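Local coordinates for protein ferritin (Pseudo-nitzschia multiseries, PDB 4IWK) that probably stores iron in a soluble, non-toxic form, taking it up as ferrous ion, oxidising it and depositing it as ferric hydroxide, at residues 3-8 against 106-111. Residues are numbered along the deposited sequence; the frame is centred on the assembly and turned at random.
Sequences EELLDL and AEAAST
Glu4 reaches across to the methyl of Ala108, its OE1 lying 3.7 Å from Ala108 CB. The same oxygen accepts a hydrogen bond from a water, 2.8 Å from OE1, which donates its other proton to the backbone O of Ala108, 3.0 Å away, bridging the carboxylate to the facing helix. With CG anti to the backbone N (chi1 -156°), the carboxylate turns toward Ala108 at the exposed edge of the contact; Glu4, with Glu3 and Asp7, has been seen to bind ferric iron in this protein, though none is bound to them in this chain. Leu5, the closest residue to Ala108 by CA position, goes deeper. It was modelled in two conformers, leaving its CD1 less certain; in one, CD1 lies 3.7 Å from Ala109 N and 4.0 Å from Ala109 CB. One turn on from Glu4, Leu8 brings CD1 to 3.6 Å from Ala108 CB, so the alanine methyl lies among Glu4, Leu5 and Leu8. The axes of the two segments approach to 9.0 Å, at 150° between their directions. Helix 115-145 packs against Ala109, and a second subunit's Phe115 against Ala106. The start of helix 3-32 thus meets the end of helix 84-111 in a near-antiparallel pair of the ferritin four-helix bundle.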
ATOM      1  N   GLU A   3      -7.204  21.241  60.576  1.00 44.42           N
ATOM      2  CA  GLU A   3      -6.397  20.097  60.975  1.00 42.57           C
ATOM      3  C   GLU A   3      -7.139  18.799  60.625  1.00 34.89           C
ATOM      4  O   GLU A   3      -6.497  17.844  60.165  1.00 37.60           O
ATOM      5  CB  GLU A   3      -6.126  20.113  62.487  1.00 44.39           C
ATOM      6  CG  GLU A   3      -5.136  19.072  62.925  1.00 47.53           C
ATOM      7  CD  GLU A   3      -3.875  19.186  62.094  1.00 63.10           C
ATOM      8  OE1 GLU A   3      -3.303  20.289  62.043  1.00 68.13           O
ATOM      9  OE2 GLU A   3      -3.492  18.209  61.426  1.00 66.79           O
ATOM     10  N   GLU A   4      -8.448  18.759  60.904  1.00 35.52           N
ATOM     11  CA  GLU A   4      -9.227  17.603  60.643  1.00 32.35           C
ATOM     12  C   GLU A   4      -9.093  17.203  59.142  1.00 33.15           C
ATOM     13  O   GLU A   4      -8.837  16.034  58.776  1.00 26.68           O
ATOM     14  CB  GLU A   4     -10.696  17.869  60.941  1.00 37.64           C
ATOM     15  CG  GLU A   4     -11.449  16.619  61.243  1.00 45.67           C
ATOM     16  CD  GLU A   4     -12.919  16.686  60.812  1.00 66.96           C
ATOM     17  OE1 GLU A   4     -13.398  17.735  60.265  1.00 68.89           O
ATOM     18  OE2 GLU A   4     -13.621  15.654  61.001  1.00 74.39           O
ATOM     19  N   LEU A   5      -9.212  18.191  58.270  1.00 30.58           N
ATOM     20  CA  LEU A   5      -9.243  17.881  56.843  0.50 27.45           C
ATOM     21  C   LEU A   5      -7.827  17.379  56.421  1.00 29.19           C
ATOM     22  O   LEU A   5      -7.760  16.332  55.732  1.00 28.19           O
ATOM     23  CB  LEU A   5      -9.752  19.088  56.009  0.50 28.86           C
ATOM     24  CG  LEU A   5      -9.608  19.007  54.484  0.50 24.65           C
ATOM     25  CD1 LEU A   5     -10.482  17.906  53.980  0.50 22.16           C
ATOM     26  CD2 LEU A   5      -9.940  20.337  53.788  0.50 26.93           C
ATOM     27  N   LEU A   6      -6.734  18.063  56.842  1.00 29.98           N
ATOM     28  CA  LEU A   6      -5.382  17.621  56.533  0.50 26.49           C
ATOM     29  C   LEU A   6      -5.079  16.201  57.120  1.00 26.74           C
ATOM     30  O   LEU A   6      -4.452  15.375  56.449  1.00 26.68           O
ATOM     31  CB  LEU A   6      -4.348  18.624  57.032  0.50 31.55           C
ATOM     32  CG  LEU A   6      -4.541  20.092  56.598  0.50 30.08           C
ATOM     33  CD1 LEU A   6      -3.614  20.979  57.415  0.50 28.61           C
ATOM     34  CD2 LEU A   6      -4.404  20.366  55.104  0.50 26.88           C
ATOM     35  N   ASP A   7      -5.509  15.921  58.345  1.00 26.01           N
ATOM     36  CA  ASP A   7      -5.275  14.572  58.900  1.00 25.38           C
ATOM     37  C   ASP A   7      -6.019  13.516  58.097  1.00 23.11           C
ATOM     38  O   ASP A   7      -5.466  12.425  57.815  1.00 24.30           O
ATOM     39  CB  ASP A   7      -5.764  14.543  60.372  1.00 25.05           C
ATOM     40  CG  ASP A   7      -4.794  15.330  61.304  1.00 33.03           C
ATOM     41  OD1 ASP A   7      -3.701  15.705  60.800  1.00 39.31           O
ATOM     42  OD2 ASP A   7      -5.011  15.608  62.549  1.00 47.87           O
ATOM     43  N   LEU A   8      -7.289  13.850  57.724  1.00 23.19           N
ATOM     44  CA  LEU A   8      -8.126  12.849  56.988  1.00 21.98           C
ATOM     45  C   LEU A   8      -7.569  12.636  55.591  1.00 23.00           C
ATOM     46  O   LEU A   8      -7.648  11.515  55.054  1.00 23.41           O
ATOM     47  CB  LEU A   8      -9.604  13.236  56.923  1.00 25.34           C
ATOM     48  CG  LEU A   8     -10.347  13.144  58.300  1.00 27.01           C
ATOM     49  CD1 LEU A   8     -11.714  13.834  58.135  1.00 32.22           C
ATOM     50  CD2 LEU A   8     -10.538  11.715  58.753  1.00 28.78           C
ATOM     51  N   ALA A 106     -14.697  13.668  52.459  1.00 20.38           N
ATOM     52  CA  ALA A 106     -15.597  14.590  51.796  1.00 21.57           C
ATOM     53  C   ALA A 106     -16.421  15.428  52.830  1.00 19.81           C
ATOM     54  O   ALA A 106     -16.684  16.609  52.553  1.00 22.82           O
ATOM     55  CB  ALA A 106     -16.574  13.915  50.830  1.00 23.11           C
ATOM     56  N   GLU A 107     -16.835  14.787  53.905  1.00 22.06           N
ATOM     57  CA  GLU A 107     -17.594  15.562  54.985  1.00 25.45           C
ATOM     58  C   GLU A 107     -16.721  16.663  55.567  1.00 22.87           C
ATOM     59  O   GLU A 107     -17.219  17.767  55.703  1.00 25.73           O
ATOM     60  CB  GLU A 107     -18.001  14.656  56.150  1.00 25.85           C
ATOM     61  CG  GLU A 107     -18.950  13.520  55.861  1.00 38.77           C
ATOM     62  CD  GLU A 107     -20.377  13.971  55.997  1.00 41.01           C
ATOM     63  OE1 GLU A 107     -20.547  15.252  55.996  1.00 38.59           O
ATOM     64  OE2 GLU A 107     -21.258  13.041  56.115  1.00 35.35           O
ATOM     65  N   ALA A 108     -15.426  16.395  55.795  1.00 21.54           N
ATOM     66  CA  ALA A 108     -14.492  17.445  56.336  1.00 24.62           C
ATOM     67  C   ALA A 108     -14.313  18.543  55.302  1.00 25.07           C
ATOM     68  O   ALA A 108     -14.269  19.787  55.641  1.00 27.12           O
ATOM     69  CB  ALA A 108     -13.132  16.823  56.683  1.00 24.18           C
ATOM     70  N   ALA A 109     -14.197  18.123  54.027  1.00 21.25           N
ATOM     71  CA  ALA A 109     -13.991  19.138  52.964  1.00 19.15           C
ATOM     72  C   ALA A 109     -15.239  20.017  52.810  1.00 23.47           C
ATOM     73  O   ALA A 109     -15.138  21.194  52.611  1.00 23.92           O
ATOM     74  CB  ALA A 109     -13.651  18.467  51.583  1.00 23.26           C
ATOM     75  N   SER A 110     -16.387  19.365  52.867  1.00 23.42           N
ATOM     76  CA  SER A 110     -17.674  20.123  52.759  1.00 26.01           C
ATOM     77  C   SER A 110     -17.790  21.132  53.909  1.00 26.69           C
ATOM     78  O   SER A 110     -18.139  22.275  53.665  1.00 28.87           O
ATOM     79  CB  SER A 110     -18.823  19.137  52.875  1.00 27.74           C
ATOM     80  OG  SER A 110     -20.061  19.860  52.665  1.00 31.80           O
ATOM     81  N   THR A 111     -17.518  20.713  55.130  1.00 24.91           N
ATOM     82  CA  THR A 111     -17.517  21.665  56.313  1.00 29.86           C
ATOM     83  C   THR A 111     -16.588  22.842  56.129  1.00 29.65           C
ATOM     84  O   THR A 111     -16.952  23.962  56.526  1.00 29.21           O
ATOM     85  CB  THR A 111     -17.111  20.872  57.575  1.00 29.29           C
ATOM     86  OG1 THR A 111     -18.146  19.892  57.805  1.00 29.68           O
ATOM     87  CG2 THR A 111     -16.868  21.739  58.839  1.00 39.08           C
TER
HETATM   88  O   HOH W   1     -13.321  19.934  58.511  1.00 40.45           O